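Local coordinates for UDP-4-amino-4,6-dideoxy-N-acetyl-beta-L-altrosamine transaminase (Helicobacter pylori, PDB 2FNU), which catalyses the PLP-dependent transamination that turns a UDP-linked 4-keto-hexose into UDP-4-amino-4,6-dideoxy-N-acetyl-beta-L-altrosamine, the second step of pseudaminic acid biosynthesis, at residues 120-125 against 147-152; 59-64 against 92-97; 308-313 against 363-368. All blocks are in the same frame, centred on the assembly; numbering follows the deposited sequence.

Contact 1. Residues 120-125 against 147-152; sequences ERTKAI and HSLSFL
Ile125 is held on both its backbone polar atoms by the neighbouring strand: its N donates to Ser150 O at 2.9 Å, and its O receives Leu152 N at 2.9 Å in a nearly straight bond (173°). The third main-chain bond is longer, Ser150 N to Lys123 O at 3.2 Å, and uses a lone pair in the carbonyl plane. A water donates to the same Lys123 O and also hydrogen-bonds Ser150 OG, so that carbonyl has two partners where the strands begin. Lys123 itself turns away, and its NZ bonds Ser68. Beyond the bonds, Leu149 supplies most of the packing. Its CD1 touches both Thr122 CG2 (3.8 Å) and Ile125 CG1 (3.9 Å), while CD2 lies against Thr122 O. Further along, Ala124 CB is pressed close to Ser150 O, at 3.1 Å. Helix 137-146, ended by a Schellman motif at Ser148, covers the face carrying Ile125 and Phe151 and completes a beta-alpha-beta crossover between the two parallel strands. The chemistry implies a join specified mainly by main-chain bonding in the interior of the large sheet, with Leu149 packing on Thr122 and Ile125 where the pairing starts, and a water bridging Lys123 O and Ser150 OG.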
loop_
_atom_site.group_PDB
_atom_site.type_symbol
_atom_site.label_atom_id
_atom_site.label_comp_id
_atom_site.label_asym_id
_atom_site.label_seq_id
_atom_site.Cartn_x
_atom_site.Cartn_y
_atom_site.Cartn_z
ATOM N N GLU B 120 -22.930 6.725 -25.153
ATOM C CA GLU B 120 -23.767 5.987 -24.213
ATOM C C GLU B 120 -22.984 5.174 -23.181
ATOM O O GLU B 120 -23.523 4.835 -22.137
ATOM C CB GLU B 120 -24.760 5.086 -24.972
ATOM C CG GLU B 120 -24.116 4.056 -25.926
ATOM C CD GLU B 120 -23.423 4.672 -27.162
ATOM O OE1 GLU B 120 -23.789 5.795 -27.595
ATOM O OE2 GLU B 120 -22.502 4.018 -27.703
ATOM N N ARG B 121 -21.710 4.898 -23.469
ATOM C CA ARG B 121 -20.874 4.090 -22.569
ATOM C C ARG B 121 -20.077 4.932 -21.569
ATOM O O ARG B 121 -19.462 4.379 -20.645
ATOM C CB ARG B 121 -19.889 3.265 -23.389
ATOM C CG ARG B 121 -20.572 2.213 -24.252
ATOM C CD ARG B 121 -19.574 1.285 -24.936
ATOM N NE ARG B 121 -20.275 0.126 -25.483
ATOM C CZ ARG B 121 -20.540 -0.991 -24.809
ATOM N NH1 ARG B 121 -20.141 -1.138 -23.551
ATOM N NH2 ARG B 121 -21.200 -1.975 -25.403
ATOM N N THR B 122 -20.075 6.249 -21.748
ATOM C CA THR B 122 -19.252 7.111 -20.888
ATOM C C THR B 122 -19.790 7.140 -19.461
ATOM O O THR B 122 -20.972 7.380 -19.241
ATOM C CB THR B 122 -19.176 8.546 -21.448
ATOM O OG1 THR B 122 -18.902 8.482 -22.853
ATOM C CG2 THR B 122 -18.052 9.345 -20.749
ATOM N N LYS B 123 -18.890 6.935 -18.496
ATOM C CA LYS B 123 -19.248 6.903 -17.081
ATOM C C LYS B 123 -18.718 8.113 -16.298
ATOM O O LYS B 123 -19.351 8.587 -15.352
ATOM C CB LYS B 123 -18.699 5.611 -16.458
ATOM C CG LYS B 123 -19.093 5.416 -15.011
ATOM C CD LYS B 123 -20.597 5.142 -14.875
ATOM C CE LYS B 123 -20.969 4.983 -13.414
ATOM N NZ LYS B 123 -22.417 4.682 -13.217
ATOM N N ALA B 124 -17.549 8.607 -16.681
ATOM C CA ALA B 124 -16.898 9.657 -15.906
ATOM C C ALA B 124 -15.843 10.344 -16.738
ATOM O O ALA B 124 -15.475 9.838 -17.811
ATOM C CB ALA B 124 -16.226 9.047 -14.642
ATOM N N ILE B 125 -15.355 11.471 -16.218
ATOM C CA ILE B 125 -14.171 12.133 -16.772
ATOM C C ILE B 125 -13.139 12.232 -15.643
ATOM O O ILE B 125 -13.494 12.669 -14.547
ATOM C CB ILE B 125 -14.502 13.535 -17.329
ATOM C CG1 ILE B 125 -15.566 13.410 -18.436
ATOM C CG2 ILE B 125 -13.228 14.245 -17.834
ATOM C CD1 ILE B 125 -15.959 14.741 -19.074
ATOM N N HIS B 147 -24.124 15.615 -18.784
ATOM C CA HIS B 147 -24.120 14.262 -19.349
ATOM C C HIS B 147 -24.215 13.139 -18.309
ATOM O O HIS B 147 -24.018 11.969 -18.630
ATOM C CB HIS B 147 -22.889 14.099 -20.245
ATOM C CG HIS B 147 -22.992 14.862 -21.531
ATOM N ND1 HIS B 147 -23.724 14.400 -22.601
ATOM C CD2 HIS B 147 -22.487 16.062 -21.908
ATOM C CE1 HIS B 147 -23.647 15.272 -23.593
ATOM N NE2 HIS B 147 -22.913 16.297 -23.194
ATOM N N SER B 148 -24.562 13.512 -17.079
ATOM C CA SER B 148 -24.738 12.550 -15.982
ATOM C C SER B 148 -23.494 11.691 -15.786
ATOM O O SER B 148 -23.586 10.475 -15.618
ATOM C CB SER B 148 -25.968 11.663 -16.216
ATOM O OG SER B 148 -27.132 12.467 -16.302
ATOM N N LEU B 149 -22.328 12.342 -15.852
ATOM C CA LEU B 149 -21.049 11.670 -15.605
ATOM C C LEU B 149 -20.491 12.130 -14.275
ATOM O O LEU B 149 -20.764 13.245 -13.834
ATOM C CB LEU B 149 -20.030 12.058 -16.673
ATOM C CG LEU B 149 -20.474 12.024 -18.133
ATOM C CD1 LEU B 149 -19.350 12.514 -19.055
ATOM C CD2 LEU B 149 -20.926 10.629 -18.505
ATOM N N SER B 150 -19.659 11.282 -13.663
ATOM C CA SER B 150 -18.916 11.696 -12.481
ATOM C C SER B 150 -17.644 12.415 -12.890
ATOM O O SER B 150 -16.928 11.956 -13.783
ATOM C CB SER B 150 -18.542 10.480 -11.638
ATOM O OG SER B 150 -19.709 9.849 -11.134
ATOM N N PHE B 151 -17.384 13.537 -12.217
ATOM C CA PHE B 151 -16.119 14.283 -12.364
ATOM C C PHE B 151 -15.162 13.784 -11.283
ATOM O O PHE B 151 -15.422 13.968 -10.095
ATOM C CB PHE B 151 -16.418 15.788 -12.226
ATOM C CG PHE B 151 -15.211 16.696 -12.197
ATOM C CD1 PHE B 151 -15.338 17.979 -11.678
ATOM C CD2 PHE B 151 -13.977 16.308 -12.719
ATOM C CE1 PHE B 151 -14.244 18.857 -11.638
ATOM C CE2 PHE B 151 -12.878 17.191 -12.673
ATOM C CZ PHE B 151 -13.030 18.462 -12.136
ATOM N N LEU B 152 -14.076 13.135 -11.704
ATOM C CA LEU B 152 -13.046 12.654 -10.777
ATOM C C LEU B 152 -11.758 13.413 -11.082
ATOM O O LEU B 152 -11.443 13.669 -12.239
ATOM C CB LEU B 152 -12.813 11.146 -10.926
ATOM C CG LEU B 152 -14.072 10.265 -10.892
ATOM C CD1 LEU B 152 -13.741 8.802 -11.185
ATOM C CD2 LEU B 152 -14.773 10.419 -9.545
HETATM O O HOH W 1 -21.007 8.292 -12.822
#

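Contact 2. Residues 59-64 against 92-97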
loop_
_atom_site.group_PDB
_atom_site.type_symbol
_atom_site.label_atom_id
_atom_site.label_comp_id
_atom_site.label_asym_id
_atom_site.label_seq_id
_atom_site.Cartn_x
_atom_site.Cartn_y
_atom_site.Cartn_z
ATOM N N ALA B 59 -5.160 5.077 -3.551
ATOM C CA ALA B 59 -6.278 6.009 -3.490
ATOM C C ALA B 59 -7.079 6.005 -4.799
ATOM O O ALA B 59 -8.324 5.946 -4.776
ATOM C CB ALA B 59 -5.771 7.397 -3.168
ATOM N N LEU B 60 -6.376 6.036 -5.938
ATOM C CA LEU B 60 -7.056 6.049 -7.235
ATOM C C LEU B 60 -7.860 4.765 -7.435
ATOM O O LEU B 60 -9.020 4.815 -7.870
ATOM C CB LEU B 60 -6.046 6.220 -8.390
ATOM C CG LEU B 60 -5.482 7.620 -8.617
ATOM C CD1 LEU B 60 -4.249 7.568 -9.513
ATOM C CD2 LEU B 60 -6.522 8.539 -9.223
ATOM N N LEU B 61 -7.258 3.612 -7.123
ATOM C CA LEU B 61 -7.981 2.353 -7.290
ATOM C C LEU B 61 -9.226 2.364 -6.403
ATOM O O LEU B 61 -10.319 1.974 -6.825
ATOM C CB LEU B 61 -7.120 1.161 -6.883
ATOM C CG LEU B 61 -7.843 -0.195 -6.910
ATOM C CD1 LEU B 61 -8.175 -0.576 -8.359
ATOM C CD2 LEU B 61 -6.996 -1.283 -6.252
ATOM N N THR B 62 -9.058 2.802 -5.163
ATOM C CA THR B 62 -10.186 2.827 -4.223
ATOM C C THR B 62 -11.312 3.737 -4.723
ATOM O O THR B 62 -12.489 3.379 -4.650
ATOM C CB THR B 62 -9.697 3.273 -2.839
ATOM O OG1 THR B 62 -8.718 2.325 -2.396
ATOM C CG2 THR B 62 -10.852 3.315 -1.821
ATOM N N LEU B 63 -10.942 4.901 -5.239
ATOM C CA LEU B 63 -11.929 5.814 -5.820
ATOM C C LEU B 63 -12.609 5.188 -7.049
ATOM O O LEU B 63 -13.854 5.194 -7.149
ATOM C CB LEU B 63 -11.274 7.154 -6.191
ATOM C CG LEU B 63 -12.215 8.127 -6.921
ATOM C CD1 LEU B 63 -13.493 8.428 -6.117
ATOM C CD2 LEU B 63 -11.408 9.418 -7.178
ATOM N N TYR B 64 -11.819 4.669 -7.988
ATOM C CA TYR B 64 -12.399 4.157 -9.226
ATOM C C TYR B 64 -13.322 2.970 -8.974
ATOM O O TYR B 64 -14.316 2.798 -9.690
ATOM C CB TYR B 64 -11.290 3.711 -10.177
ATOM C CG TYR B 64 -10.406 4.817 -10.762
ATOM C CD1 TYR B 64 -9.188 4.494 -11.341
ATOM C CD2 TYR B 64 -10.804 6.171 -10.755
ATOM C CE1 TYR B 64 -8.375 5.458 -11.932
ATOM C CE2 TYR B 64 -10.000 7.156 -11.326
ATOM C CZ TYR B 64 -8.773 6.783 -11.927
ATOM O OH TYR B 64 -7.952 7.722 -12.517
ATOM N N LEU B 92 -7.954 0.584 -15.812
ATOM C CA LEU B 92 -7.949 -0.792 -16.338
ATOM C C LEU B 92 -8.243 -1.783 -15.219
ATOM O O LEU B 92 -9.026 -2.709 -15.408
ATOM C CB LEU B 92 -6.605 -1.136 -16.990
ATOM C CG LEU B 92 -6.245 -0.350 -18.261
ATOM C CD1 LEU B 92 -4.912 -0.833 -18.813
ATOM C CD2 LEU B 92 -7.340 -0.447 -19.335
ATOM N N GLU B 93 -7.632 -1.574 -14.048
ATOM C CA GLU B 93 -7.844 -2.499 -12.941
ATOM C C GLU B 93 -9.261 -2.445 -12.384
ATOM O O GLU B 93 -9.682 -3.354 -11.660
ATOM C CB GLU B 93 -6.825 -2.253 -11.823
ATOM C CG GLU B 93 -5.442 -2.791 -12.165
ATOM C CD GLU B 93 -5.378 -4.310 -11.965
ATOM O OE1 GLU B 93 -5.575 -5.075 -12.948
ATOM O OE2 GLU B 93 -5.181 -4.732 -10.802
ATOM N N SER B 94 -9.988 -1.375 -12.702
ATOM C CA SER B 94 -11.345 -1.208 -12.224
ATOM C C SER B 94 -12.366 -1.570 -13.305
ATOM O O SER B 94 -13.566 -1.425 -13.090
ATOM C CB SER B 94 -11.544 0.224 -11.724
ATOM O OG SER B 94 -10.627 0.473 -10.663
ATOM N N GLY B 95 -11.880 -2.029 -14.463
ATOM C CA GLY B 95 -12.769 -2.519 -15.526
ATOM C C GLY B 95 -13.023 -1.515 -16.630
ATOM O O GLY B 95 -13.704 -1.837 -17.616
ATOM N N TYR B 96 -12.480 -0.309 -16.482
ATOM C CA TYR B 96 -12.779 0.778 -17.419
ATOM C C TYR B 96 -11.820 0.883 -18.591
ATOM O O TYR B 96 -10.624 0.599 -18.468
ATOM C CB TYR B 96 -12.814 2.128 -16.665
ATOM C CG TYR B 96 -13.991 2.207 -15.717
ATOM C CD1 TYR B 96 -13.835 1.976 -14.351
ATOM C CD2 TYR B 96 -15.292 2.465 -16.199
ATOM C CE1 TYR B 96 -14.934 2.017 -13.482
ATOM C CE2 TYR B 96 -16.389 2.515 -15.329
ATOM C CZ TYR B 96 -16.213 2.288 -13.982
ATOM O OH TYR B 96 -17.305 2.320 -13.142
ATOM N N THR B 97 -12.358 1.305 -19.732
ATOM C CA THR B 97 -11.558 1.650 -20.911
ATOM C C THR B 97 -11.303 3.153 -20.899
ATOM O O THR B 97 -12.259 3.927 -20.894
ATOM C CB THR B 97 -12.329 1.279 -22.187
ATOM O OG1 THR B 97 -12.429 -0.145 -22.276
ATOM C CG2 THR B 97 -11.632 1.815 -23.442
HETATM O O HOH W 2 -16.624 1.510 -10.642
#
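Ser94 meets Leu61 and Tyr64 where helix 86-93 ends in a Schellman motif, with Gly95 at positive phi and Gly95 N bonded back to Leu92 O; the partner is helix 56-66 of the fold type I PLP-dependent aminotransferase fold. Direct contact between the segments is by packing. Ser94 OG lies 3.3 Å from Tyr64 CB, near the plane of the Tyr64 ring at its edge, and 3.5 Å from Leu61 CD1. Leu61 gets there with CG anti to its backbone N (chi1 175°), which swings CD1 over to Ser94 and to Glu93 CB at 4.1 Å. Tyr96 presents its ring edge to Tyr64 O, with CE1 3.9 Å away.

Polar ends are served from outside the pair. Ser94 OG bonds back to Met90 O of helix 86-93, and Tyr64 OH bonds Thr87 O, tying the far end of the ring to the same helix. Glu93 OE2 forms a salt bridge with Arg65 and a hydrogen bond with His227, both of the second subunit, so this corner also belongs to the dimer interface. Leu60, next to Leu61 in helix 56-66, touches the PMP cofactor.

The remaining link is through water: one molecule donates to Tyr64 O at 2.8 Å while accepting from Tyr96 OH at 2.7 Å.

Contact 3. Residues 308-313 against 363-368. With UD1 (uridine-diphosphate-N-acetylglucosamine), chain F.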
loop_
_atom_site.group_PDB
_atom_site.type_symbol
_atom_site.label_atom_id
_atom_site.label_comp_id
_atom_site.label_asym_id
_atom_site.label_seq_id
_atom_site.Cartn_x
_atom_site.Cartn_y
_atom_site.Cartn_z
ATOM N N ARG B 308 25.767 18.488 -16.783
ATOM C CA ARG B 308 25.938 19.719 -16.006
ATOM C C ARG B 308 25.349 19.634 -14.599
ATOM O O ARG B 308 25.335 20.623 -13.870
ATOM C CB ARG B 308 25.296 20.897 -16.742
ATOM C CG ARG B 308 25.928 21.178 -18.103
ATOM C CD ARG B 308 25.128 22.195 -18.879
ATOM N NE ARG B 308 25.545 22.274 -20.281
ATOM C CZ ARG B 308 26.376 23.189 -20.774
ATOM N NH1 ARG B 308 26.897 24.116 -19.983
ATOM N NH2 ARG B 308 26.691 23.172 -22.062
ATOM N N GLY B 309 24.861 18.455 -14.222
ATOM C CA GLY B 309 24.332 18.240 -12.877
ATOM C C GLY B 309 22.877 18.653 -12.731
ATOM O O GLY B 309 22.361 18.685 -11.619
ATOM N N ILE B 310 22.223 18.967 -13.851
ATOM C CA ILE B 310 20.803 19.356 -13.836
ATOM C C ILE B 310 19.965 18.151 -14.243
ATOM O O ILE B 310 19.825 17.866 -15.443
ATOM C CB ILE B 310 20.537 20.528 -14.799
ATOM C CG1 ILE B 310 21.443 21.720 -14.451
ATOM C CG2 ILE B 310 19.063 20.966 -14.745
ATOM C CD1 ILE B 310 21.539 22.708 -15.574
ATOM N N LEU B 311 19.428 17.444 -13.245
ATOM C CA LEU B 311 18.826 16.124 -13.489
ATOM C C LEU B 311 17.369 16.257 -13.902
ATOM O O LEU B 311 16.448 15.742 -13.246
ATOM C CB LEU B 311 19.020 15.192 -12.292
ATOM C CG LEU B 311 20.469 15.107 -11.778
ATOM C CD1 LEU B 311 20.561 14.153 -10.560
ATOM C CD2 LEU B 311 21.450 14.689 -12.876
ATOM N N ALA B 312 17.184 16.923 -15.038
ATOM C CA ALA B 312 15.854 17.250 -15.509
ATOM C C ALA B 312 15.140 15.987 -15.955
ATOM O O ALA B 312 15.787 14.983 -16.286
ATOM C CB ALA B 312 15.928 18.253 -16.657
ATOM N N GLN B 313 13.810 16.056 -15.986
ATOM C CA GLN B 313 12.988 14.897 -16.315
ATOM C C GLN B 313 11.898 15.342 -17.291
ATOM O O GLN B 313 11.663 16.537 -17.448
ATOM C CB GLN B 313 12.399 14.332 -15.009
ATOM C CG GLN B 313 11.522 13.098 -15.136
ATOM C CD GLN B 313 12.215 11.968 -15.861
ATOM O OE1 GLN B 313 12.374 12.001 -17.083
ATOM N NE2 GLN B 313 12.622 10.947 -15.107
ATOM N N HIS B 363 21.000 29.735 -15.578
ATOM C CA HIS B 363 22.029 30.168 -16.496
ATOM C C HIS B 363 22.660 28.967 -17.245
ATOM O O HIS B 363 22.924 29.063 -18.447
ATOM C CB HIS B 363 23.039 31.078 -15.779
ATOM C CG HIS B 363 22.530 32.474 -15.555
ATOM N ND1 HIS B 363 22.470 33.409 -16.571
ATOM C CD2 HIS B 363 22.065 33.099 -14.442
ATOM C CE1 HIS B 363 21.989 34.544 -16.095
ATOM N NE2 HIS B 363 21.742 34.386 -14.805
ATOM N N SER B 364 22.823 27.838 -16.559
ATOM C CA SER B 364 23.306 26.594 -17.188
ATOM C C SER B 364 22.347 26.030 -18.239
ATOM O O SER B 364 22.788 25.542 -19.281
ATOM C CB SER B 364 23.595 25.534 -16.130
ATOM O OG SER B 364 24.669 25.939 -15.290
ATOM N N VAL B 365 21.040 26.093 -17.969
ATOM C CA VAL B 365 20.029 25.661 -18.955
ATOM C C VAL B 365 20.175 26.490 -20.218
ATOM O O VAL B 365 20.185 25.946 -21.319
ATOM C CB VAL B 365 18.583 25.774 -18.389
ATOM C CG1 VAL B 365 17.515 25.590 -19.464
ATOM C CG2 VAL B 365 18.386 24.753 -17.293
ATOM N N LEU B 366 20.302 27.810 -20.063
ATOM C CA LEU B 366 20.459 28.672 -21.232
ATOM C C LEU B 366 21.720 28.314 -22.015
ATOM O O LEU B 366 21.670 28.244 -23.250
ATOM C CB LEU B 366 20.445 30.164 -20.854
ATOM C CG LEU B 366 19.096 30.660 -20.333
ATOM C CD1 LEU B 366 19.270 32.088 -19.796
ATOM C CD2 LEU B 366 18.001 30.602 -21.394
ATOM N N LYS B 367 22.819 28.075 -21.301
ATOM C CA LYS B 367 24.091 27.731 -21.952
ATOM C C LYS B 367 23.964 26.433 -22.723
ATOM O O LYS B 367 24.531 26.298 -23.794
ATOM C CB LYS B 367 25.238 27.630 -20.947
ATOM C CG LYS B 367 25.650 28.972 -20.338
ATOM C CD LYS B 367 26.025 30.003 -21.401
ATOM C CE LYS B 367 26.386 31.341 -20.772
ATOM N NZ LYS B 367 26.260 32.468 -21.742
ATOM N N THR B 368 23.214 25.485 -22.166
ATOM C CA THR B 368 23.008 24.198 -22.803
ATOM C C THR B 368 22.297 24.385 -24.143
ATOM O O THR B 368 22.748 23.881 -25.185
ATOM C CB THR B 368 22.185 23.271 -21.886
ATOM O OG1 THR B 368 22.915 23.041 -20.677
ATOM C CG2 THR B 368 21.898 21.940 -22.583
HETATM C "C1'" UD1 F . 6.942 8.788 -11.102
HETATM C "C2'" UD1 F . 6.433 10.068 -11.787
HETATM C "C3'" UD1 F . 5.972 11.123 -10.786
HETATM C "C4'" UD1 F . 5.053 10.501 -9.725
HETATM C "C5'" UD1 F . 5.590 9.199 -9.102
HETATM C "C6'" UD1 F . 6.664 9.462 -8.042
HETATM C "C7'" UD1 F . 7.546 10.362 -13.969
HETATM C "C8'" UD1 F . 8.767 10.837 -14.710
HETATM N "N2'" UD1 F . 7.479 10.608 -12.656
HETATM O "O1'" UD1 F . 8.226 9.014 -10.514
HETATM O "O3'" UD1 F . 5.247 12.171 -11.471
HETATM O "O5'" UD1 F . 6.036 8.273 -10.107
HETATM O "O7'" UD1 F . 6.663 9.786 -14.557
HETATM N N1 UD1 F . 13.764 11.303 -5.378
HETATM C C2 UD1 F . 14.185 11.797 -4.127
HETATM N N3 UD1 F . 13.794 11.182 -2.999
HETATM C C4 UD1 F . 13.014 10.092 -3.024
HETATM C C5 UD1 F . 12.565 9.553 -4.229
HETATM C C6 UD1 F . 12.942 10.153 -5.424
HETATM O O2 UD1 F . 14.921 12.814 -4.076
HETATM O O4 UD1 F . 12.681 9.557 -1.950
HETATM C C1B UD1 F . 14.221 11.992 -6.602
HETATM C C2B UD1 F . 15.554 11.375 -7.005
HETATM O "O2'" UD1 F . 16.448 12.414 -7.413
HETATM C C3B UD1 F . 15.212 10.475 -8.173
HETATM C C4B UD1 F . 14.016 11.172 -8.788
HETATM O O4B UD1 F . 13.323 11.796 -7.702
HETATM O O3B UD1 F . 16.279 10.344 -9.119
HETATM C C5B UD1 F . 13.114 10.165 -9.473
HETATM O O5B UD1 F . 12.013 10.874 -10.024
HETATM P PA UD1 F . 11.138 10.173 -11.185
HETATM O O1A UD1 F . 9.930 11.057 -11.461
HETATM O O2A UD1 F . 12.075 9.806 -12.324
HETATM O O3A UD1 F . 10.716 8.852 -10.350
HETATM P PB UD1 F . 9.424 7.940 -10.690
HETATM O O1B UD1 F . 9.476 7.494 -12.143
HETATM O O2B UD1 F . 9.294 6.920 -9.568
HETATM O O HOH W 3 26.951 24.559 -17.306
#
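Arg308, with the largest buried area of the contact, reaches across to Thr368 from the C-terminal end of helix 298-307, where Gly309 at positive phi makes a Schellman motif before the short strand 310-311. The partner is helix 355-370, near the end of the chain. From CG to NE the arginine is extended, and it runs past Thr368 in the opposite sense, laying one guanidinium face over the helix backbone: Thr368 N stands 4.1 Å above the plane, over its centre. NE comes within 2.8 Å of Thr368 OG1, but the angle is too poor for a hydrogen bond. That hydroxyl is instead turned into its own helix, donating to Ser364 O at 2.9 Å. Thr368 N bonds the same carbonyl from the opposite face of its plane, so Ser364 O is gripped twice. At the guanidinium edge, a water lying in plane accepts from Arg308 NH1 and makes a weak bond to Ser364 OG, whose stronger partner is Asn360 O.

Ile310 supplies the buried, apolar part. CD1 at its tip presses on Ser364 CB at 3.5 Å and on Val365 CG2 at 4.1 Å, the Ile310 and Val365 side chains crossing at about a right angle. Pro348 also packs on Ile310, while Val365 packs on Leu347 and on Phe264 of helix 246-264.

The strand then leads to the active site. Leu311 centres an inverse gamma turn, and Gln313, a substrate-binding residue, stands beside the sugar nucleotide; its NE2 also bonds Phe217 O of the second subunit. With CG anti to its backbone N and a bend at chi2, Gln313 brings CG to 3.6 Å from UD1 C8', and its NE2 donates to UD1 O2A at 3.1 Å.

How the contacts relate
Contacts 1 and 2 are buried neighbours, their centres 14 Å apart, and they touch: Leu152 CD1 packs on Tyr64 CD2, and Lys123 CG on Tyr96 CE2. Contact 1 lies within the large mixed sheet and depends on main-chain bonds, whereas contact 2 joins helices 56-66 and 86-93 beside that sheet through side-chain packing and a water. Contact 3, about 42 Å from contact 1 between centres and across the chain's centre, is only partly buried, with an arginine spread over a helix at its exposed side. Contacts 2 and 3 share neither helix nor strand, yet both reach the second subunit and a bound ligand, Leu60 meeting PMP and Gln313 the sugar nucleotide.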